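Local atomic coordinates of sensor protein (Haloarcula marismortui ATCC 43049, PDB entry 3BWL), a protein that probably works as a sensor histidine kinase, passing phosphate from ATP to a protein histidine, and is represented here by its indole-3-carbaldehyde-binding PAS domain. Residues M29-D34 with Q44-E49; G37-V42 with R60-F65; D84-F89 with E104-R109. All coordinates share one frame; numbering follows the deposited sequence.

Contact 1 (M29-D34 with Q44-E49); sequences MIDVLD and QRFCAE. With I3A (1H-indole-3-carbaldehyde), chain F.
Phe46 projects its ring from the helix with CG anti to the backbone N (chi1 -176°), while the selenomethionine at Met29 sets CG anti to its carbonyl carbon and then bends at the selenium (chi3 60°), which folds CE back over the face of that ring. The methyl carbon CE of Met29 lies 3.9 Å from the centroid of the Phe46 ring, a CH-pi contact that suits a flexible, weakly polar chain beside an aromatic disc. The SE atom of Met29 also rests on the aliphatic part of Glu49, 3.9 Å from CB; the carboxylate of Glu49 turns to a salt bridge with Arg86 of the second subunit. Strand 29-33 and helix 44-49 meet at 112°, the first sheet strand of the PAS fold crossed by the short helix that follows its hairpin partner 39-42. Further along the strand, Asp31 brings CB and OD1 up to the Phe46 ring, OD1 coming obliquely, 3.7 Å from CE1. OD2 of Asp31 stands 2.7 Å from the aldehyde O of indole-3-carbaldehyde, so close that the acid probably carries a proton. With an alanine here, the aldehyde oxygen would probably lose its partner on strand 29-33, and the side of Phe46 that Asp31 lies against would be less filled. Leu33 adds an apolar wall, its CD1 3.5 Å from the same aldehyde oxygen.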
# COMPACT_ATOMS: atom_id res chain seq x y z
N MSE A 29 -4.77 5.43 2.95
CA MSE A 29 -5.38 5.86 1.68
C MSE A 29 -4.31 5.86 0.59
O MSE A 29 -3.14 6.23 0.88
CB MSE A 29 -5.91 7.27 1.84
CG MSE A 29 -6.90 7.38 3.00
SE MSE A 29 -7.22 9.21 3.52
CE MSE A 29 -7.92 9.91 1.87
N ILE A 30 -4.69 5.46 -0.64
CA ILE A 30 -3.78 5.50 -1.77
C ILE A 30 -4.40 6.26 -2.95
O ILE A 30 -5.56 6.03 -3.31
CB ILE A 30 -3.48 4.08 -2.26
CG1 ILE A 30 -2.91 3.24 -1.11
CG2 ILE A 30 -2.48 4.15 -3.48
CD1 ILE A 30 -2.64 1.73 -1.51
N ASP A 31 -3.66 7.18 -3.56
CA ASP A 31 -4.10 7.75 -4.81
C ASP A 31 -2.89 7.79 -5.74
O ASP A 31 -1.72 7.78 -5.27
CB ASP A 31 -4.70 9.16 -4.63
CG ASP A 31 -3.70 10.17 -4.07
OD1 ASP A 31 -3.60 10.31 -2.83
OD2 ASP A 31 -3.05 10.89 -4.90
N VAL A 32 -3.19 7.77 -7.03
CA VAL A 32 -2.20 7.88 -8.10
C VAL A 32 -2.50 9.15 -8.89
O VAL A 32 -3.66 9.35 -9.31
CB VAL A 32 -2.23 6.62 -9.05
CG1 VAL A 32 -1.16 6.76 -10.15
CG2 VAL A 32 -1.97 5.36 -8.23
N LEU A 33 -1.48 9.99 -9.09
CA LEU A 33 -1.65 11.28 -9.78
C LEU A 33 -0.83 11.31 -11.05
O LEU A 33 0.20 10.63 -11.15
CB LEU A 33 -1.19 12.47 -8.91
CG LEU A 33 -1.77 12.59 -7.51
CD1 LEU A 33 -1.17 13.86 -6.88
CD2 LEU A 33 -3.32 12.61 -7.57
N ASP A 34 -1.27 12.07 -12.03
CA ASP A 34 -0.37 12.37 -13.14
C ASP A 34 0.43 13.64 -12.81
O ASP A 34 0.25 14.24 -11.74
CB ASP A 34 -1.10 12.44 -14.48
CG ASP A 34 -1.99 13.66 -14.62
OD1 ASP A 34 -1.84 14.63 -13.85
OD2 ASP A 34 -2.83 13.65 -15.57
N GLN A 44 -10.11 1.94 -2.40
CA GLN A 44 -11.40 2.07 -1.70
C GLN A 44 -11.22 2.83 -0.39
O GLN A 44 -12.10 3.61 -0.00
CB GLN A 44 -12.08 0.71 -1.48
CG GLN A 44 -13.35 0.81 -0.60
CD GLN A 44 -14.54 1.45 -1.31
OE1 GLN A 44 -15.06 0.91 -2.28
NE2 GLN A 44 -14.99 2.59 -0.80
N ARG A 45 -10.06 2.64 0.26
CA ARG A 45 -9.78 3.34 1.52
C ARG A 45 -9.86 4.88 1.34
O ARG A 45 -10.43 5.58 2.18
CB ARG A 45 -8.42 2.91 2.10
CG ARG A 45 -8.19 3.43 3.54
CD ARG A 45 -9.05 2.77 4.58
NE ARG A 45 -8.67 1.35 4.70
CZ ARG A 45 -9.24 0.44 5.50
NH1 ARG A 45 -10.25 0.77 6.29
NH2 ARG A 45 -8.78 -0.81 5.52
N PHE A 46 -9.27 5.39 0.27
CA PHE A 46 -9.31 6.83 -0.03
C PHE A 46 -10.76 7.31 -0.10
O PHE A 46 -11.12 8.29 0.56
CB PHE A 46 -8.59 7.09 -1.36
CG PHE A 46 -8.49 8.54 -1.71
CD1 PHE A 46 -7.30 9.22 -1.50
CD2 PHE A 46 -9.57 9.22 -2.26
CE1 PHE A 46 -7.18 10.58 -1.82
CE2 PHE A 46 -9.49 10.59 -2.58
CZ PHE A 46 -8.28 11.26 -2.38
N CYS A 47 -11.59 6.61 -0.89
CA CYS A 47 -12.99 6.98 -1.10
C CYS A 47 -13.80 6.89 0.21
O CYS A 47 -14.56 7.84 0.58
CB CYS A 47 -13.60 6.07 -2.18
SG CYS A 47 -12.84 6.31 -3.76
N ALA A 48 -13.64 5.77 0.90
CA ALA A 48 -14.34 5.54 2.16
C ALA A 48 -13.99 6.58 3.22
O ALA A 48 -14.88 7.13 3.85
CB ALA A 48 -14.05 4.16 2.68
N GLU A 49 -12.70 6.82 3.42
CA GLU A 49 -12.23 7.77 4.46
C GLU A 49 -12.77 9.18 4.18
O GLU A 49 -13.17 9.88 5.11
CB GLU A 49 -10.71 7.79 4.53
CG GLU A 49 -10.07 6.47 5.14
CD GLU A 49 -9.96 6.48 6.66
OE1 GLU A 49 -10.82 7.06 7.35
OE2 GLU A 49 -8.96 5.92 7.17
O I3A F . -1.50 12.71 -3.62
C3' I3A F . -2.04 13.15 -2.61
C3 I3A F . -1.73 14.54 -2.13
C2 I3A F . -2.42 15.08 -1.01
N I3A F . -1.90 16.35 -0.92
C8 I3A F . -0.98 16.60 -1.90
C9 I3A F . -0.86 15.48 -2.72
C4 I3A F . 0.05 15.47 -3.80
C5 I3A F . 0.80 16.64 -4.08
C6 I3A F . 0.65 17.79 -3.28
C7 I3A F . -0.23 17.75 -2.18

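Contact 2 (G37-V42 with R60-F65); sequences GTICEV and RSIWEF. With I3A (1H-indole-3-carbaldehyde), chain F.
Gly37 and Ile39 grip the loop 60-65 through their backbones, and this side of the contact is the tight one. The N-H of Ile62 gives a hydrogen bond of 2.9 Å to the O of Gly37, and the N-H of Ile39 returns one of 2.8 Å to the O of Arg60, nearly straight at 169°; together they bridge Thr38 with Ser61. The backbone angles at Gly37 call for glycine, since a CB would be jammed against the preceding carbonyl and tight against Trp63 CZ3. Beside the bridge the packing is apolar. The branched chain of Ile39 ends in CD1, which approaches the Phe65 ring obliquely, 3.6 Å from CE2, and also meets CD1 of Ile62. Ile62 sends CG1 anti to its backbone N (chi1 -165°), laying that atom 3.5 Å from C3 of the bound indole-3-carbaldehyde. The solvent side is looser: the hydroxyls of Thr38 and Ser61 do not touch but share a water 2.7 Å from both Thr38 OG1 and Ser61 OG. Small polar residues suit this water-bridged, partly exposed side, where Glu64 OE2 also accepts the N-H of Ser61. The bridge thus ties the strand 39-42, at one edge of the PAS sheet, to the loop between helices 44-50 and 71-79, with Leu33 of the adjoining strand and Val74 of helix 71-79 both packed against Ile62.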
# COMPACT_ATOMS: atom_id res chain seq x y z
N GLY A 37 -1.34 16.66 -11.45
CA GLY A 37 -2.08 16.59 -10.18
C GLY A 37 -3.47 16.00 -10.34
O GLY A 37 -4.24 15.98 -9.37
N THR A 38 -3.76 15.49 -11.53
CA THR A 38 -5.04 14.84 -11.80
C THR A 38 -5.03 13.43 -11.21
O THR A 38 -4.06 12.68 -11.37
CB THR A 38 -5.37 14.81 -13.32
OG1 THR A 38 -5.29 16.15 -13.85
CG2 THR A 38 -6.76 14.19 -13.58
N ILE A 39 -6.12 13.09 -10.54
CA ILE A 39 -6.26 11.80 -9.84
C ILE A 39 -6.60 10.73 -10.87
O ILE A 39 -7.69 10.77 -11.51
CB ILE A 39 -7.34 11.84 -8.75
CG1 ILE A 39 -6.99 12.84 -7.62
CG2 ILE A 39 -7.52 10.43 -8.14
CD1 ILE A 39 -8.22 13.22 -6.75
N CYS A 40 -5.66 9.79 -11.05
CA CYS A 40 -5.79 8.75 -12.05
C CYS A 40 -6.39 7.45 -11.48
O CYS A 40 -7.10 6.71 -12.18
CB CYS A 40 -4.42 8.44 -12.64
SG CYS A 40 -3.78 9.79 -13.63
N GLU A 41 -6.07 7.15 -10.22
CA GLU A 41 -6.57 5.96 -9.58
C GLU A 41 -6.61 6.29 -8.09
O GLU A 41 -5.78 7.08 -7.61
CB GLU A 41 -5.62 4.78 -9.78
CG GLU A 41 -6.16 3.39 -9.41
CD GLU A 41 -5.36 2.26 -10.05
OE1 GLU A 41 -4.21 2.51 -10.53
OE2 GLU A 41 -5.89 1.14 -10.10
N VAL A 42 -7.53 5.63 -7.39
CA VAL A 42 -7.67 5.72 -5.93
C VAL A 42 -8.09 4.35 -5.41
O VAL A 42 -8.77 3.59 -6.14
CB VAL A 42 -8.75 6.74 -5.46
CG1 VAL A 42 -8.29 8.20 -5.65
CG2 VAL A 42 -10.10 6.52 -6.17
N ARG A 60 -10.65 14.38 -11.04
CA ARG A 60 -10.50 15.66 -10.32
C ARG A 60 -9.02 15.91 -10.00
O ARG A 60 -8.18 15.01 -10.12
CB ARG A 60 -11.30 15.64 -9.02
CG ARG A 60 -12.81 15.59 -9.17
CD ARG A 60 -13.44 16.57 -8.20
NE ARG A 60 -14.61 16.06 -7.52
CZ ARG A 60 -15.20 16.66 -6.48
NH1 ARG A 60 -14.74 17.82 -6.02
NH2 ARG A 60 -16.26 16.10 -5.92
N SER A 61 -8.72 17.15 -9.57
CA SER A 61 -7.35 17.50 -9.21
C SER A 61 -7.20 17.37 -7.69
O SER A 61 -8.13 17.67 -6.90
CB SER A 61 -7.01 18.90 -9.69
OG SER A 61 -7.22 18.95 -11.11
N ILE A 62 -6.01 16.99 -7.27
CA ILE A 62 -5.80 16.75 -5.83
C ILE A 62 -6.00 18.00 -4.95
O ILE A 62 -6.41 17.88 -3.76
CB ILE A 62 -4.45 16.04 -5.56
CG1 ILE A 62 -4.39 15.45 -4.13
CG2 ILE A 62 -3.27 17.02 -5.86
CD1 ILE A 62 -5.35 14.29 -3.85
N TRP A 63 -5.73 19.19 -5.50
CA TRP A 63 -5.92 20.41 -4.69
C TRP A 63 -7.40 20.65 -4.37
O TRP A 63 -7.70 21.48 -3.52
CB TRP A 63 -5.35 21.64 -5.39
CG TRP A 63 -5.86 21.85 -6.77
CD1 TRP A 63 -7.02 22.48 -7.12
CD2 TRP A 63 -5.21 21.49 -8.01
NE1 TRP A 63 -7.15 22.50 -8.49
CE2 TRP A 63 -6.04 21.93 -9.06
CE3 TRP A 63 -4.00 20.85 -8.32
CZ2 TRP A 63 -5.70 21.76 -10.41
CZ3 TRP A 63 -3.67 20.65 -9.68
CH2 TRP A 63 -4.52 21.11 -10.70
N GLU A 64 -8.31 19.93 -5.05
CA GLU A 64 -9.74 20.09 -4.75
C GLU A 64 -10.09 19.44 -3.41
O GLU A 64 -11.13 19.78 -2.80
CB GLU A 64 -10.64 19.51 -5.85
CG GLU A 64 -10.42 20.14 -7.21
CD GLU A 64 -11.36 19.59 -8.28
OE1 GLU A 64 -12.59 19.73 -8.11
OE2 GLU A 64 -10.86 19.05 -9.29
N PHE A 65 -9.22 18.53 -2.95
CA PHE A 65 -9.45 17.74 -1.74
C PHE A 65 -8.54 18.13 -0.57
O PHE A 65 -8.88 17.85 0.53
CB PHE A 65 -9.22 16.24 -2.04
CG PHE A 65 -10.19 15.71 -3.03
CD1 PHE A 65 -11.47 15.35 -2.63
CD2 PHE A 65 -9.85 15.66 -4.38
CE1 PHE A 65 -12.40 14.90 -3.53
CE2 PHE A 65 -10.77 15.24 -5.31
CZ PHE A 65 -12.05 14.84 -4.89
O I3A F . -1.50 12.71 -3.62
C3' I3A F . -2.04 13.15 -2.61
C3 I3A F . -1.73 14.54 -2.13
C2 I3A F . -2.42 15.08 -1.01
N I3A F . -1.90 16.35 -0.92
C8 I3A F . -0.98 16.60 -1.90
C9 I3A F . -0.86 15.48 -2.72
C4 I3A F . 0.05 15.47 -3.80
C5 I3A F . 0.80 16.64 -4.08
C6 I3A F . 0.65 17.79 -3.28
C7 I3A F . -0.23 17.75 -2.18
O HOH W 1 -4.92 18.51 -12.55

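Contact 3 (D84-F89 with E104-R109); sequences DERRKF and EVHLLR. With I3A (1H-indole-3-carbaldehyde), chain F.
Arg87 and Leu107 form a hydrogen-bonded antiparallel pair, as do Phe89 and Val105, and these backbone bonds knit strands 86-94 and 100-112 into a hairpin of the PAS sheet. The N-H of Leu107 meets the O of Arg87 at 2.9 Å, and that of Val105 meets the O of Phe89 at 2.8 Å. Toward the turn before strand 86-94, Asp84 N reaches the O of Arg109 from above the carbonyl plane, a more bent bond (137°). Apolar contacts occupy the face bearing Phe89, Val105 and Leu107. Phe89 holds CG between its backbone N and carbonyl carbon (chi1 58°), which folds the ring back so that Val105 CB sits over its face, 3.9 Å from the centroid, while Leu107 CD2 comes at the ring edge. CE1 of Phe89 then lies 3.5 Å from C7 of indole-3-carbaldehyde. On the reverse face a CH-pi contact lays Lys88 CG over the His106 ring, 3.8 Å from its centroid. Polar ends meet water and the second subunit: a water joins Lys88 NZ to Glu104 OE1, Glu104 forms a salt bridge with Arg123 of that subunit, and His106 ND1 a hydrogen bond with its Asp28. Arg87 holds Glu85 OE2 side-on with NE and NH2, the NE bond being 2.9 Å. The Phe89, Val105 and Leu107 side thus offers the flat indole a largely apolar wall, while the Arg86, Lys88 and His106 side mixes charged and apolar groups against the second subunit.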
# COMPACT_ATOMS: atom_id res chain seq x y z
N ASP A 84 11.69 8.43 -8.92
CA ASP A 84 11.98 7.56 -7.76
C ASP A 84 12.21 8.27 -6.42
O ASP A 84 12.44 7.60 -5.40
CB ASP A 84 13.09 6.51 -8.07
CG ASP A 84 12.58 5.39 -9.01
OD1 ASP A 84 11.35 5.27 -9.21
OD2 ASP A 84 13.43 4.61 -9.54
N GLU A 85 12.09 9.60 -6.43
CA GLU A 85 12.18 10.41 -5.23
C GLU A 85 10.92 10.26 -4.41
O GLU A 85 9.82 10.16 -4.96
CB GLU A 85 12.39 11.91 -5.55
CG GLU A 85 12.48 12.80 -4.26
CD GLU A 85 12.78 14.28 -4.55
OE1 GLU A 85 12.97 14.62 -5.74
OE2 GLU A 85 12.84 15.09 -3.58
N ARG A 86 11.11 10.20 -3.09
CA ARG A 86 10.01 10.16 -2.10
C ARG A 86 10.16 11.32 -1.14
O ARG A 86 11.27 11.72 -0.77
CB ARG A 86 10.09 8.88 -1.26
CG ARG A 86 9.90 7.60 -2.02
CD ARG A 86 10.01 6.38 -1.10
NE ARG A 86 11.40 6.19 -0.63
CZ ARG A 86 11.78 5.47 0.43
NH1 ARG A 86 10.89 4.86 1.24
NH2 ARG A 86 13.07 5.37 0.71
N ARG A 87 9.02 11.88 -0.72
CA ARG A 87 8.95 12.93 0.28
C ARG A 87 7.75 12.71 1.18
O ARG A 87 6.72 12.24 0.72
CB ARG A 87 8.78 14.30 -0.37
CG ARG A 87 9.93 14.74 -1.17
CD ARG A 87 9.89 16.26 -1.35
NE ARG A 87 10.66 16.59 -2.52
CZ ARG A 87 10.42 17.61 -3.32
NH1 ARG A 87 9.42 18.45 -3.07
NH2 ARG A 87 11.20 17.81 -4.39
N LYS A 88 7.88 13.06 2.46
CA LYS A 88 6.75 13.10 3.38
C LYS A 88 6.40 14.55 3.75
O LYS A 88 7.28 15.38 4.00
CB LYS A 88 7.10 12.34 4.67
CG LYS A 88 7.44 10.89 4.46
CD LYS A 88 7.50 10.13 5.76
CE LYS A 88 8.78 10.40 6.51
NZ LYS A 88 8.85 9.56 7.75
N PHE A 89 5.11 14.86 3.76
CA PHE A 89 4.66 16.20 4.09
C PHE A 89 3.23 16.14 4.57
O PHE A 89 2.51 15.18 4.30
CB PHE A 89 4.75 17.15 2.87
CG PHE A 89 3.93 16.66 1.68
CD1 PHE A 89 2.60 17.05 1.51
CD2 PHE A 89 4.51 15.83 0.72
CE1 PHE A 89 1.87 16.61 0.42
CE2 PHE A 89 3.79 15.37 -0.39
CZ PHE A 89 2.45 15.77 -0.54
N GLU A 104 -0.39 12.75 6.97
CA GLU A 104 0.95 12.81 6.41
C GLU A 104 0.95 12.00 5.13
O GLU A 104 0.65 10.78 5.15
CB GLU A 104 2.01 12.26 7.37
CG GLU A 104 3.41 12.33 6.75
CD GLU A 104 4.47 11.72 7.65
OE1 GLU A 104 4.44 10.49 7.88
OE2 GLU A 104 5.36 12.47 8.10
N VAL A 105 1.31 12.69 4.04
CA VAL A 105 1.36 12.07 2.73
C VAL A 105 2.78 11.61 2.47
O VAL A 105 3.74 12.37 2.69
CB VAL A 105 1.01 13.10 1.59
CG1 VAL A 105 0.98 12.42 0.27
CG2 VAL A 105 -0.35 13.73 1.84
N HIS A 106 2.93 10.34 2.09
CA HIS A 106 4.25 9.87 1.59
C HIS A 106 4.10 9.75 0.08
O HIS A 106 3.37 8.88 -0.41
CB HIS A 106 4.63 8.51 2.25
CG HIS A 106 6.09 8.18 2.16
ND1 HIS A 106 6.64 7.08 2.79
CD2 HIS A 106 7.12 8.81 1.54
CE1 HIS A 106 7.95 7.04 2.55
NE2 HIS A 106 8.27 8.09 1.81
N LEU A 107 4.80 10.64 -0.66
CA LEU A 107 4.61 10.74 -2.07
C LEU A 107 5.85 10.25 -2.83
O LEU A 107 6.99 10.55 -2.46
CB LEU A 107 4.34 12.21 -2.42
CG LEU A 107 4.05 12.61 -3.86
CD1 LEU A 107 2.72 12.01 -4.28
CD2 LEU A 107 3.92 14.12 -3.96
N LEU A 108 5.59 9.52 -3.92
CA LEU A 108 6.64 8.93 -4.75
C LEU A 108 6.42 9.33 -6.20
O LEU A 108 5.30 9.23 -6.68
CB LEU A 108 6.53 7.39 -4.67
CG LEU A 108 7.37 6.58 -5.67
CD1 LEU A 108 8.92 6.77 -5.47
CD2 LEU A 108 7.02 5.10 -5.64
N ARG A 109 7.47 9.76 -6.92
CA ARG A 109 7.37 9.92 -8.37
C ARG A 109 7.98 8.65 -8.94
O ARG A 109 9.07 8.25 -8.51
CB ARG A 109 8.18 11.14 -8.87
CG ARG A 109 8.08 11.30 -10.41
CD ARG A 109 8.62 12.66 -10.92
NE ARG A 109 7.78 13.13 -12.02
CZ ARG A 109 7.58 14.41 -12.36
NH1 ARG A 109 8.19 15.40 -11.71
NH2 ARG A 109 6.76 14.68 -13.36
O I3A F . -1.50 12.71 -3.62
C3' I3A F . -2.04 13.15 -2.61
C3 I3A F . -1.73 14.54 -2.13
C2 I3A F . -2.42 15.08 -1.01
N I3A F . -1.90 16.35 -0.92
C8 I3A F . -0.98 16.60 -1.90
C9 I3A F . -0.86 15.48 -2.72
C4 I3A F . 0.05 15.47 -3.80
C5 I3A F . 0.80 16.64 -4.08
C6 I3A F . 0.65 17.79 -3.28
C7 I3A F . -0.23 17.75 -2.18
O HOH W 2 6.55 9.55 9.41

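Contact 1 is the most buried of the three and lies near the centre of the chain, whereas contacts 2 and 3 each combine a buried side with a more open one. All reach the same antiparallel sheet, toward opposite edges: contacts 1 and 2 interlock through the neighbouring strands 29-33 and 39-42, with Leu33 packed on Ile39, while contact 3 lies about 15 Å from contact 1, centre to centre. Their chemistry follows their place. Mainly side-chain packing joins helix to strand in contact 1, two backbone bonds fix a loop in contact 2, and an antiparallel ladder with charged side chains builds contact 3. Each supplies part of the indole-3-carbaldehyde pocket, to which Asp66 adds a hydrogen bond.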